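Side-chain contacts in long form salivary protein D7L1 (Anopheles stephensi, PDB 3NHI), which binds and sequesters cysteinyl leukotrienes and thromboxane A2 analogues, blunting the host response while the mosquito takes blood: residues E9-V14 with T57-Y62; C50-V55 with D111-Y116; T93-A98 with R128-G133; L197-D202 with D259-R264. All blocks are in the same frame, centred on the assembly; numbering follows the deposited sequence.

Contact 1. Residues E9-V14 with T57-Y62. With EAH ((5S,7E,9E,11Z,14Z)-5-hydroxyicosa-7,9,11,14-tetraenoic acid), chain B.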
# COMPACT_ATOMS: atom_id res chain seq x y z
N GLU A 9 -5.28 3.48 5.92
CA GLU A 9 -4.63 2.35 5.28
C GLU A 9 -3.92 2.79 4.00
O GLU A 9 -2.81 2.32 3.70
CB GLU A 9 -5.63 1.23 4.97
CG GLU A 9 -5.02 0.02 4.23
CD GLU A 9 -4.84 0.21 2.72
OE1 GLU A 9 -5.62 0.96 2.08
OE2 GLU A 9 -3.93 -0.43 2.16
N GLN A 10 -4.54 3.69 3.24
CA GLN A 10 -3.95 4.13 1.99
C GLN A 10 -2.67 4.90 2.24
O GLN A 10 -1.68 4.74 1.51
CB GLN A 10 -4.96 4.96 1.22
CG GLN A 10 -6.09 4.14 0.66
CD GLN A 10 -7.11 5.05 0.04
OE1 GLN A 10 -7.77 5.82 0.73
NE2 GLN A 10 -7.19 5.05 -1.29
N ALA A 11 -2.67 5.73 3.28
CA ALA A 11 -1.45 6.44 3.68
C ALA A 11 -0.37 5.48 4.18
O ALA A 11 0.81 5.60 3.79
CB ALA A 11 -1.76 7.50 4.73
N LEU A 12 -0.75 4.53 5.04
CA LEU A 12 0.21 3.56 5.57
C LEU A 12 0.85 2.75 4.45
O LEU A 12 2.06 2.46 4.49
CB LEU A 12 -0.46 2.64 6.60
CG LEU A 12 0.52 1.86 7.49
CD1 LEU A 12 1.33 2.78 8.40
CD2 LEU A 12 -0.22 0.83 8.32
N TYR A 13 0.04 2.38 3.46
CA TYR A 13 0.56 1.68 2.29
C TYR A 13 1.65 2.49 1.59
O TYR A 13 2.72 1.95 1.27
CB TYR A 13 -0.57 1.36 1.29
CG TYR A 13 -0.05 0.61 0.09
CD1 TYR A 13 -0.01 -0.78 0.07
CD2 TYR A 13 0.46 1.30 -1.02
CE1 TYR A 13 0.52 -1.47 -1.02
CE2 TYR A 13 0.99 0.64 -2.10
CZ TYR A 13 1.00 -0.75 -2.10
OH TYR A 13 1.53 -1.43 -3.19
N VAL A 14 1.39 3.77 1.37
CA VAL A 14 2.39 4.66 0.77
C VAL A 14 3.68 4.70 1.59
O VAL A 14 4.77 4.53 1.06
CB VAL A 14 1.83 6.07 0.56
CG1 VAL A 14 2.95 7.06 0.21
CG2 VAL A 14 0.76 6.05 -0.51
N THR A 57 4.55 11.55 -4.08
CA THR A 57 3.80 10.97 -5.18
C THR A 57 2.68 10.06 -4.66
O THR A 57 1.55 10.15 -5.11
CB THR A 57 4.74 10.19 -6.11
OG1 THR A 57 5.72 11.10 -6.62
CG2 THR A 57 3.98 9.53 -7.27
N GLY A 58 3.01 9.20 -3.70
CA GLY A 58 2.03 8.26 -3.16
C GLY A 58 0.87 8.95 -2.45
O GLY A 58 -0.28 8.53 -2.58
N LEU A 59 1.17 10.00 -1.69
CA LEU A 59 0.10 10.77 -1.04
C LEU A 59 -0.61 11.70 -2.01
O LEU A 59 -1.59 12.36 -1.64
CB LEU A 59 0.65 11.55 0.16
CG LEU A 59 1.28 10.73 1.29
CD1 LEU A 59 1.76 11.68 2.37
CD2 LEU A 59 0.30 9.72 1.89
N GLN A 60 -0.09 11.77 -3.24
CA GLN A 60 -0.72 12.51 -4.35
C GLN A 60 -0.66 14.03 -4.13
O GLN A 60 -1.42 14.80 -4.72
CB GLN A 60 -2.12 11.95 -4.65
CG GLN A 60 -2.03 10.46 -5.04
CD GLN A 60 -3.36 9.72 -5.03
OE1 GLN A 60 -4.41 10.32 -5.04
NE2 GLN A 60 -3.29 8.39 -4.99
N ILE A 61 0.28 14.44 -3.28
CA ILE A 61 0.64 15.85 -3.12
C ILE A 61 1.37 16.36 -4.37
O ILE A 61 1.21 17.51 -4.78
CB ILE A 61 1.50 16.02 -1.84
CG1 ILE A 61 0.69 15.62 -0.60
CG2 ILE A 61 2.01 17.46 -1.68
CD1 ILE A 61 1.53 15.52 0.67
N TYR A 62 2.19 15.49 -4.96
CA TYR A 62 2.85 15.74 -6.23
C TYR A 62 2.22 14.85 -7.31
O TYR A 62 2.07 13.64 -7.11
CB TYR A 62 4.34 15.42 -6.12
CG TYR A 62 5.07 15.45 -7.45
CD1 TYR A 62 5.33 16.66 -8.09
CD2 TYR A 62 5.50 14.27 -8.06
CE1 TYR A 62 6.00 16.69 -9.31
CE2 TYR A 62 6.17 14.29 -9.27
CZ TYR A 62 6.41 15.51 -9.89
OH TYR A 62 7.08 15.50 -11.10
O1 EAH B . -0.18 3.44 12.19
C1 EAH B . 0.90 3.99 11.86
O2 EAH B . 2.02 3.42 11.95
C2 EAH B . 0.84 5.41 11.33
C3 EAH B . 2.23 6.06 11.32
C4 EAH B . 2.92 5.89 9.96
C5 EAH B . 4.30 6.50 9.99
O3 EAH B . 4.19 7.83 10.01
C6 EAH B . 5.09 6.07 8.75
C7 EAH B . 6.43 6.79 8.67
C8 EAH B . 6.40 7.81 7.55
C9 EAH B . 7.60 8.64 7.62
C10 EAH B . 7.52 9.66 6.76
C11 EAH B . 8.73 10.46 6.88
C12 EAH B . 8.93 11.60 6.21
C13 EAH B . 7.93 12.19 5.24
C14 EAH B . 8.31 11.72 3.85
C15 EAH B . 8.29 12.51 2.77
C16 EAH B . 7.88 13.96 2.79
C17 EAH B . 6.44 14.07 2.30
C18 EAH B . 5.47 14.08 3.46
C19 EAH B . 4.12 14.62 3.02
C20 EAH B . 3.12 14.54 4.15
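Glu9 OE2 is gripped by two groups, NH1 of Arg198 in a salt bridge and the hydroxyl of Tyr268, on the same helix whose Ala11 and Val14 press against Gly58 and Leu59. The backbones come closest at Val14 and Gly58, whose CA atoms are 5.3 Å apart, because a glycine brings no side chain between them. Val14 fills this place with both of its branches. CG1, anti to the backbone N (chi1 168°), lies over the glycine, 3.7 Å from Gly58 CA. CG2 reaches the neighbouring peptide, 3.4 Å from Gly58 O. Leu59 then forks. Its CD2 settles into the groove between the two helix residues, 4.1 Å from Val14 CG1 and much the same from Ala11 CA, while CD1 turns to the lipid and stops 3.6 Å from EAH C20. Just past the helix end Gln60 takes positive phi (69°) and closes a Schellman motif, with Gln60 N bonded to Thr57 O at 3.0 Å. The reversal sends the chain on to Ile61, whose CD1 meets the same fatty tail, 3.6 Å from EAH C19. On the first helix Leu12 faces away from this packing, and its CD1 lies 3.7 Å from EAH O2 at the carboxylate end. Lys151, Trp39 and Gly133 supply the polar partners of the ligand. One helix thus lines the head of the lipid and one helix end lines its tail, as suits the hydrophobic pocket of an all-helical protein related to the insect odorant-binding proteins.

Contact 2. Residues C50-V55 with D111-Y116. With EAH ((5S,7E,9E,11Z,14Z)-5-hydroxyicosa-7,9,11,14-tetraenoic acid), chain B.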
# COMPACT_ATOMS: atom_id res chain seq x y z
N CYS A 50 14.89 10.65 -3.03
CA CYS A 50 13.94 9.83 -3.76
C CYS A 50 12.88 9.22 -2.86
O CYS A 50 11.76 8.97 -3.30
CB CYS A 50 14.64 8.77 -4.61
SG CYS A 50 15.56 9.46 -6.01
N TYR A 51 13.23 9.01 -1.59
CA TYR A 51 12.22 8.63 -0.61
C TYR A 51 11.14 9.72 -0.50
O TYR A 51 9.94 9.43 -0.54
CB TYR A 51 12.85 8.32 0.75
CG TYR A 51 11.81 8.09 1.82
CD1 TYR A 51 11.05 6.93 1.84
CD2 TYR A 51 11.62 9.04 2.83
CE1 TYR A 51 10.11 6.71 2.84
CE2 TYR A 51 10.67 8.84 3.82
CZ TYR A 51 9.92 7.69 3.81
OH TYR A 51 8.99 7.50 4.80
N ALA A 52 11.57 10.97 -0.39
CA ALA A 52 10.65 12.10 -0.33
C ALA A 52 9.75 12.16 -1.57
O ALA A 52 8.54 12.32 -1.46
CB ALA A 52 11.40 13.41 -0.15
N LYS A 53 10.35 12.01 -2.75
CA LYS A 53 9.58 11.99 -3.99
C LYS A 53 8.55 10.85 -3.97
O LYS A 53 7.40 11.04 -4.36
CB LYS A 53 10.49 11.88 -5.22
CG LYS A 53 9.69 11.74 -6.51
CD LYS A 53 10.54 11.86 -7.77
CE LYS A 53 9.66 11.75 -9.01
NZ LYS A 53 10.41 11.94 -10.28
N CYS A 54 8.97 9.68 -3.49
CA CYS A 54 8.06 8.54 -3.40
C CYS A 54 6.84 8.85 -2.53
O CYS A 54 5.70 8.57 -2.93
CB CYS A 54 8.82 7.33 -2.86
SG CYS A 54 7.86 5.81 -2.78
N VAL A 55 7.06 9.46 -1.37
CA VAL A 55 5.95 9.73 -0.47
C VAL A 55 5.05 10.84 -1.00
O VAL A 55 3.83 10.73 -0.95
CB VAL A 55 6.43 10.03 0.95
CG1 VAL A 55 5.26 10.41 1.87
CG2 VAL A 55 7.16 8.82 1.52
N ASP A 111 14.99 17.90 -6.99
CA ASP A 111 14.19 19.11 -7.21
C ASP A 111 12.96 19.11 -6.32
O ASP A 111 12.63 20.14 -5.72
CB ASP A 111 13.80 19.26 -8.69
CG ASP A 111 14.91 19.86 -9.54
OD1 ASP A 111 15.91 20.35 -8.97
OD2 ASP A 111 14.76 19.87 -10.78
N LEU A 112 12.30 17.97 -6.18
CA LEU A 112 11.13 17.89 -5.31
C LEU A 112 11.51 17.99 -3.84
O LEU A 112 10.84 18.68 -3.08
CB LEU A 112 10.31 16.62 -5.60
CG LEU A 112 9.77 16.51 -7.03
CD1 LEU A 112 8.96 15.26 -7.15
CD2 LEU A 112 8.91 17.73 -7.41
N TYR A 113 12.58 17.32 -3.44
CA TYR A 113 13.10 17.45 -2.09
C TYR A 113 13.42 18.90 -1.74
O TYR A 113 13.00 19.40 -0.69
CB TYR A 113 14.34 16.58 -1.92
CG TYR A 113 15.04 16.70 -0.58
CD1 TYR A 113 14.71 15.84 0.47
CD2 TYR A 113 16.05 17.64 -0.38
CE1 TYR A 113 15.36 15.92 1.69
CE2 TYR A 113 16.71 17.73 0.85
CZ TYR A 113 16.36 16.86 1.88
OH TYR A 113 17.00 16.95 3.10
N ASN A 114 14.16 19.59 -2.61
CA ASN A 114 14.55 20.97 -2.34
C ASN A 114 13.33 21.87 -2.22
O ASN A 114 13.29 22.75 -1.37
CB ASN A 114 15.51 21.50 -3.42
CG ASN A 114 16.90 20.90 -3.31
OD1 ASN A 114 17.31 20.39 -2.26
ND2 ASN A 114 17.66 21.00 -4.40
N ALA A 115 12.34 21.67 -3.09
CA ALA A 115 11.12 22.48 -3.06
C ALA A 115 10.28 22.19 -1.82
O ALA A 115 9.75 23.12 -1.19
CB ALA A 115 10.29 22.26 -4.32
N TYR A 116 10.16 20.91 -1.46
CA TYR A 116 9.28 20.53 -0.37
C TYR A 116 9.89 20.73 1.01
O TYR A 116 9.16 20.94 1.98
CB TYR A 116 8.72 19.11 -0.55
CG TYR A 116 7.61 18.81 0.43
CD1 TYR A 116 6.36 19.40 0.28
CD2 TYR A 116 7.83 17.99 1.54
CE1 TYR A 116 5.34 19.16 1.20
CE2 TYR A 116 6.83 17.74 2.46
CZ TYR A 116 5.59 18.33 2.29
OH TYR A 116 4.60 18.09 3.22
O1 EAH B . -0.18 3.44 12.19
C1 EAH B . 0.90 3.99 11.86
O2 EAH B . 2.02 3.42 11.95
C2 EAH B . 0.84 5.41 11.33
C3 EAH B . 2.23 6.06 11.32
C4 EAH B . 2.92 5.89 9.96
C5 EAH B . 4.30 6.50 9.99
O3 EAH B . 4.19 7.83 10.01
C6 EAH B . 5.09 6.07 8.75
C7 EAH B . 6.43 6.79 8.67
C8 EAH B . 6.40 7.81 7.55
C9 EAH B . 7.60 8.64 7.62
C10 EAH B . 7.52 9.66 6.76
C11 EAH B . 8.73 10.46 6.88
C12 EAH B . 8.93 11.60 6.21
C13 EAH B . 7.93 12.19 5.24
C14 EAH B . 8.31 11.72 3.85
C15 EAH B . 8.29 12.51 2.77
C16 EAH B . 7.88 13.96 2.79
C17 EAH B . 6.44 14.07 2.30
C18 EAH B . 5.47 14.08 3.46
C19 EAH B . 4.12 14.62 3.02
C20 EAH B . 3.12 14.54 4.15
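Two helices approach at Ala52 and Tyr113, whose CA atoms are 6.1 Å apart, and almost as closely at Lys53 and Leu112. The small Ala52 allows this. Its CB meets the rim of the Tyr113 ring near the ring plane, 4.2 Å from Tyr113 CD1, and the ring continues past it until its OH hydrogen-bonds Leu41 O. Next to it Leu112 CD1 rests against the aliphatic part of Lys53, nearest to Lys53 CG at 3.7 Å and close to CD and CE as well. Lys53 is trans about its CA-CB bond (chi1 175°) and extended all the way, which lays its methylenes across the leucine and carries NZ to Gly107 O. Tyr51 and Val55 of helix 46-58 turn to the lipid. Tyr51 OH lies 3.3 Å from EAH C10 and Val55 CB 3.6 Å from EAH C15, and Val55 CG2 sits over one face of the Tyr51 ring, towards its rim. That ring is further held by stacking on Trp36 and by an edge-to-face contact with Tyr19. From helix 109-130 Tyr116 reaches the tail beyond the bend, with CE2 3.7 Å from EAH C17. Disulfides fix helix 46-58: Cys50 joins Cys109, the first residue of helix 109-130, and Cys54 joins Cys18 of helix 8-22. Two half-cystines separated by three residues (C-X3-C) on one helix, each tied to a different part of the chain around a lipid pocket, are a signature of the insect odorant-binding fold.

Contact 3. Residues T93-A98 with R128-G133. With EAH ((5S,7E,9E,11Z,14Z)-5-hydroxyicosa-7,9,11,14-tetraenoic acid), chain B.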
# COMPACT_ATOMS: atom_id res chain seq x y z
N THR A 93 -4.88 26.16 5.27
CA THR A 93 -4.75 27.17 4.23
C THR A 93 -3.29 27.60 4.04
O THR A 93 -2.82 27.76 2.90
CB THR A 93 -5.64 28.37 4.58
OG1 THR A 93 -7.00 27.99 4.34
CG2 THR A 93 -5.30 29.62 3.75
N GLU A 94 -2.57 27.79 5.15
CA GLU A 94 -1.17 28.18 5.08
C GLU A 94 -0.32 27.09 4.41
O GLU A 94 0.57 27.39 3.62
CB GLU A 94 -0.63 28.55 6.47
CG GLU A 94 -1.20 29.87 7.04
CD GLU A 94 -1.09 30.00 8.57
OE1 GLU A 94 -0.76 29.02 9.28
OE2 GLU A 94 -1.37 31.11 9.06
N TYR A 95 -0.63 25.82 4.71
CA TYR A 95 0.06 24.68 4.09
C TYR A 95 -0.21 24.63 2.58
O TYR A 95 0.72 24.52 1.78
CB TYR A 95 -0.41 23.41 4.80
CG TYR A 95 0.24 22.09 4.42
CD1 TYR A 95 1.52 22.01 3.85
CD2 TYR A 95 -0.43 20.90 4.69
CE1 TYR A 95 2.08 20.76 3.55
CE2 TYR A 95 0.12 19.67 4.39
CZ TYR A 95 1.36 19.61 3.81
OH TYR A 95 1.89 18.36 3.54
N GLN A 96 -1.48 24.75 2.21
CA GLN A 96 -1.89 24.85 0.82
C GLN A 96 -1.12 25.96 0.09
O GLN A 96 -0.59 25.75 -1.00
CB GLN A 96 -3.40 25.12 0.76
CG GLN A 96 -3.93 25.44 -0.64
CD GLN A 96 -5.35 26.00 -0.63
OE1 GLN A 96 -5.82 26.52 0.39
NE2 GLN A 96 -6.03 25.90 -1.76
N LYS A 97 -1.04 27.13 0.72
CA LYS A 97 -0.38 28.27 0.10
C LYS A 97 1.12 28.05 -0.06
O LYS A 97 1.67 28.36 -1.11
CB LYS A 97 -0.71 29.56 0.86
CG LYS A 97 -2.14 30.02 0.55
CD LYS A 97 -2.70 31.02 1.56
CE LYS A 97 -2.04 32.38 1.46
NZ LYS A 97 -2.78 33.33 2.35
N ALA A 98 1.77 27.47 0.96
CA ALA A 98 3.19 27.14 0.85
C ALA A 98 3.45 26.16 -0.30
O ALA A 98 4.45 26.29 -1.03
CB ALA A 98 3.72 26.59 2.17
N ARG A 128 1.32 15.38 9.31
CA ARG A 128 1.13 14.09 9.96
C ARG A 128 -0.29 13.91 10.46
O ARG A 128 -0.79 12.78 10.51
CB ARG A 128 2.13 13.91 11.11
CG ARG A 128 3.56 13.87 10.62
CD ARG A 128 4.54 13.69 11.76
NE ARG A 128 4.47 12.33 12.30
CZ ARG A 128 5.27 11.84 13.24
NH1 ARG A 128 6.23 12.59 13.77
NH2 ARG A 128 5.11 10.59 13.64
N GLN A 129 -0.97 15.00 10.82
CA GLN A 129 -2.39 14.93 11.15
C GLN A 129 -3.22 14.67 9.89
O GLN A 129 -4.04 13.76 9.87
CB GLN A 129 -2.87 16.21 11.84
CG GLN A 129 -2.31 16.38 13.26
CD GLN A 129 -2.68 15.21 14.17
OE1 GLN A 129 -3.85 14.89 14.33
NE2 GLN A 129 -1.68 14.58 14.77
N LEU A 130 -2.96 15.44 8.83
CA LEU A 130 -3.78 15.33 7.62
C LEU A 130 -3.64 13.99 6.93
O LEU A 130 -4.62 13.42 6.44
CB LEU A 130 -3.47 16.45 6.62
CG LEU A 130 -3.70 17.86 7.13
CD1 LEU A 130 -3.54 18.83 5.97
CD2 LEU A 130 -5.07 18.02 7.78
N TYR A 131 -2.41 13.48 6.87
CA TYR A 131 -2.10 12.27 6.11
C TYR A 131 -1.82 11.04 6.98
O TYR A 131 -1.13 10.11 6.56
CB TYR A 131 -0.95 12.53 5.12
CG TYR A 131 -1.34 13.48 4.00
CD1 TYR A 131 -1.98 13.01 2.84
CD2 TYR A 131 -1.09 14.85 4.10
CE1 TYR A 131 -2.36 13.89 1.81
CE2 TYR A 131 -1.46 15.73 3.07
CZ TYR A 131 -2.09 15.25 1.94
OH TYR A 131 -2.45 16.12 0.94
N HIS A 132 -2.38 11.04 8.19
CA HIS A 132 -2.42 9.84 9.03
C HIS A 132 -1.02 9.29 9.30
O HIS A 132 -0.76 8.09 9.19
CB HIS A 132 -3.35 8.79 8.40
CG HIS A 132 -4.60 9.39 7.83
ND1 HIS A 132 -5.46 10.17 8.58
CD2 HIS A 132 -5.12 9.33 6.58
CE1 HIS A 132 -6.46 10.58 7.81
NE2 HIS A 132 -6.28 10.07 6.60
N GLY A 133 -0.13 10.21 9.65
CA GLY A 133 1.27 9.91 9.88
C GLY A 133 1.69 9.84 11.34
O GLY A 133 2.88 9.93 11.64
O1 EAH B . -0.18 3.44 12.19
C1 EAH B . 0.90 3.99 11.86
O2 EAH B . 2.02 3.42 11.95
C2 EAH B . 0.84 5.41 11.33
C3 EAH B . 2.23 6.06 11.32
C4 EAH B . 2.92 5.89 9.96
C5 EAH B . 4.30 6.50 9.99
O3 EAH B . 4.19 7.83 10.01
C6 EAH B . 5.09 6.07 8.75
C7 EAH B . 6.43 6.79 8.67
C8 EAH B . 6.40 7.81 7.55
C9 EAH B . 7.60 8.64 7.62
C10 EAH B . 7.52 9.66 6.76
C11 EAH B . 8.73 10.46 6.88
C12 EAH B . 8.93 11.60 6.21
C13 EAH B . 7.93 12.19 5.24
C14 EAH B . 8.31 11.72 3.85
C15 EAH B . 8.29 12.51 2.77
C16 EAH B . 7.88 13.96 2.79
C17 EAH B . 6.44 14.07 2.30
C18 EAH B . 5.47 14.08 3.46
C19 EAH B . 4.12 14.62 3.02
C20 EAH B . 3.12 14.54 4.15
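Tyr95 and Leu130 run antiparallel, side by side, with the leucine at the rim of the ring. Leu130 CD1 lies in the plane of the Tyr95 ring, 3.9 Å from Tyr95 CD2. The phenol points at the other helix because it is swung away from its own backbone N (chi1 -175°), and this reach bridges backbones that stay far apart: the nearest CA atoms, of Tyr95 and Leu130, are 10.7 Å from each other. Tyr131 meets the far end of the phenol, Tyr131 CE2 being 4.3 Å from Tyr95 OH. The two ring planes are nearly perpendicular, at about 88°, but they touch too marginally to stack. Tyr95 OH has a probable hydrogen bond with Tyr116 OH. Beyond the helix end the chain folds back, and Arg128 grips Gly133 O side-on with NE at 3.0 Å and NH2 at 3.1 Å. The oxygen lies in the guanidinium plane; NH2 comes in the carbonyl plane, NE from well above it. EAH O3 gives the same oxygen a third hydrogen bond at 3.0 Å, and the nearby positive charge may polarise the carbonyl. Trp39, a leukotriene-binding residue, meets Arg128 by a cation-pi contact. Tyr95 thus packs helix 89-101 on Val119, Phe123 and Ser127 of helix 109-130, while Tyr131 and His132 lean on Gln77 of helix 73-85.

Contact 4. Residues L197-D202 with D259-R264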
# COMPACT_ATOMS: atom_id res chain seq x y z
N LEU A 197 -4.00 -5.58 -2.69
CA LEU A 197 -2.59 -5.90 -2.94
C LEU A 197 -1.97 -5.04 -4.04
O LEU A 197 -0.79 -5.20 -4.34
CB LEU A 197 -2.43 -7.38 -3.30
CG LEU A 197 -2.97 -8.43 -2.34
CD1 LEU A 197 -2.50 -9.82 -2.76
CD2 LEU A 197 -2.64 -8.17 -0.88
N ARG A 198 -2.78 -4.16 -4.62
CA ARG A 198 -2.36 -3.26 -5.71
C ARG A 198 -1.97 -4.01 -6.98
O ARG A 198 -1.23 -3.50 -7.82
CB ARG A 198 -1.26 -2.30 -5.23
CG ARG A 198 -1.78 -1.06 -4.47
CD ARG A 198 -2.50 -1.36 -3.14
NE ARG A 198 -2.76 -0.13 -2.40
CZ ARG A 198 -3.31 -0.06 -1.19
NH1 ARG A 198 -3.66 -1.17 -0.54
NH2 ARG A 198 -3.49 1.12 -0.61
N TYR A 199 -2.48 -5.23 -7.12
CA TYR A 199 -2.43 -5.96 -8.40
C TYR A 199 -3.24 -5.25 -9.48
O TYR A 199 -2.96 -5.38 -10.68
CB TYR A 199 -3.02 -7.35 -8.23
CG TYR A 199 -2.17 -8.39 -7.54
CD1 TYR A 199 -0.93 -8.09 -6.94
CD2 TYR A 199 -2.63 -9.70 -7.46
CE1 TYR A 199 -0.17 -9.08 -6.32
CE2 TYR A 199 -1.89 -10.69 -6.84
CZ TYR A 199 -0.66 -10.39 -6.28
OH TYR A 199 0.05 -11.40 -5.66
N MET A 200 -4.30 -4.57 -9.06
CA MET A 200 -5.18 -3.83 -9.96
C MET A 200 -5.62 -2.56 -9.27
O MET A 200 -5.69 -2.50 -8.04
CB MET A 200 -6.42 -4.65 -10.31
CG MET A 200 -6.12 -5.95 -11.02
SD MET A 200 -7.59 -6.88 -11.49
CE MET A 200 -8.04 -6.03 -13.00
N ASP A 201 -5.91 -1.54 -10.07
CA ASP A 201 -6.52 -0.32 -9.56
C ASP A 201 -7.49 0.20 -10.61
O ASP A 201 -7.86 -0.54 -11.51
CB ASP A 201 -5.46 0.71 -9.12
CG ASP A 201 -4.65 1.30 -10.28
OD1 ASP A 201 -3.71 2.06 -9.96
OD2 ASP A 201 -4.94 1.03 -11.47
N ASP A 202 -7.90 1.46 -10.50
CA ASP A 202 -8.85 2.03 -11.45
C ASP A 202 -8.34 2.07 -12.90
O ASP A 202 -9.13 2.18 -13.84
CB ASP A 202 -9.32 3.42 -10.99
CG ASP A 202 -10.26 3.36 -9.78
OD1 ASP A 202 -10.75 2.27 -9.43
OD2 ASP A 202 -10.52 4.44 -9.18
N ASP A 259 0.31 -16.12 -0.75
CA ASP A 259 0.30 -16.35 0.70
C ASP A 259 1.27 -15.41 1.40
O ASP A 259 0.95 -14.86 2.46
CB ASP A 259 0.67 -17.81 1.04
CG ASP A 259 -0.36 -18.83 0.59
OD1 ASP A 259 -1.50 -18.46 0.24
OD2 ASP A 259 -0.03 -20.03 0.64
N PHE A 260 2.45 -15.21 0.82
CA PHE A 260 3.42 -14.28 1.43
C PHE A 260 2.84 -12.86 1.43
O PHE A 260 2.97 -12.15 2.43
CB PHE A 260 4.77 -14.34 0.71
CG PHE A 260 5.86 -13.54 1.37
CD1 PHE A 260 6.00 -13.51 2.76
CD2 PHE A 260 6.79 -12.86 0.60
CE1 PHE A 260 7.04 -12.79 3.37
CE2 PHE A 260 7.83 -12.15 1.19
CZ PHE A 260 7.96 -12.12 2.58
N HIS A 261 2.19 -12.47 0.33
CA HIS A 261 1.56 -11.16 0.32
C HIS A 261 0.39 -11.09 1.31
O HIS A 261 0.17 -10.03 1.92
CB HIS A 261 1.16 -10.70 -1.08
CG HIS A 261 1.11 -9.21 -1.23
ND1 HIS A 261 1.16 -8.60 -2.47
CD2 HIS A 261 1.04 -8.21 -0.32
CE1 HIS A 261 1.10 -7.29 -2.31
NE2 HIS A 261 1.03 -7.02 -1.02
N GLU A 262 -0.33 -12.19 1.53
CA GLU A 262 -1.33 -12.15 2.60
C GLU A 262 -0.70 -11.72 3.93
O GLU A 262 -1.19 -10.79 4.59
CB GLU A 262 -2.09 -13.46 2.78
CG GLU A 262 -3.13 -13.25 3.87
CD GLU A 262 -4.04 -14.41 4.17
OE1 GLU A 262 -3.84 -15.53 3.63
OE2 GLU A 262 -4.97 -14.20 4.98
N LEU A 263 0.40 -12.37 4.30
CA LEU A 263 1.12 -12.00 5.51
C LEU A 263 1.53 -10.54 5.52
O LEU A 263 1.28 -9.81 6.48
CB LEU A 263 2.34 -12.90 5.70
CG LEU A 263 3.30 -12.54 6.83
CD1 LEU A 263 2.59 -12.47 8.20
CD2 LEU A 263 4.42 -13.54 6.84
N ARG A 264 2.16 -10.11 4.43
CA ARG A 264 2.63 -8.74 4.31
C ARG A 264 1.49 -7.73 4.35
O ARG A 264 1.66 -6.61 4.83
CB ARG A 264 3.47 -8.58 3.04
CG ARG A 264 4.79 -9.33 3.14
CD ARG A 264 5.74 -9.04 2.01
NE ARG A 264 5.30 -9.62 0.75
CZ ARG A 264 4.81 -8.94 -0.29
NH1 ARG A 264 4.64 -7.63 -0.26
NH2 ARG A 264 4.47 -9.60 -1.38
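An apolar side chain laid on a histidine face joins the turn after helix 184-196 to helix 251-266 in the C-terminal half of the protein. Leu197 CD2 sits over the middle of the His261 ring, 3.8 Å from its centroid and 12° off the ring normal, a CH-pi contact. Leu197 CB covers the imidazole nearer its tip, 3.7 Å from His261 CE1. Arg264 NH2 lies over the opposite face, towards the rim, so the ring is sandwiched. Tyr199 passes alongside with CE1 4.1 Å from His261 ND1, and one face of its own ring is covered by Leu197 CB. Rotation of the imidazole is fixed by Asp213: its OD2 is hydrogen-bonded to both Tyr199 OH and His261 ND1, and OD1 forms a salt bridge with Arg264 NH2. A Schellman motif at Arg198, with positive phi (65°), ends the helix and lets Leu197 and Tyr199 both reach the histidine. Strand 200-201 follows at once and pairs with strand 204-205, helix 207-216 supplies Asp213, helix 155-163 touches Leu197 through His156, and helix 280-288 packs on Phe260 and Leu263.

In the fold
From the N terminus, contact 1 closes first, bringing the end of helix 46-58 back to helix 8-22. Contact 2 opens before that closure, on the same helix 46-58, and runs to helix 109-130, so the two cross. Contact 3 starts inside the span of contact 2 and ends beyond it, at the end of helix 109-130, so these cross as well. Contacts 1 and 3 follow in series yet touch through Tyr131, and all three touch one lipid. Contact 4 comes later, in series with all the others, and closes a loop in the C-terminal half. It touches contact 1 alone of the three, a tie between the N- and C-terminal halves.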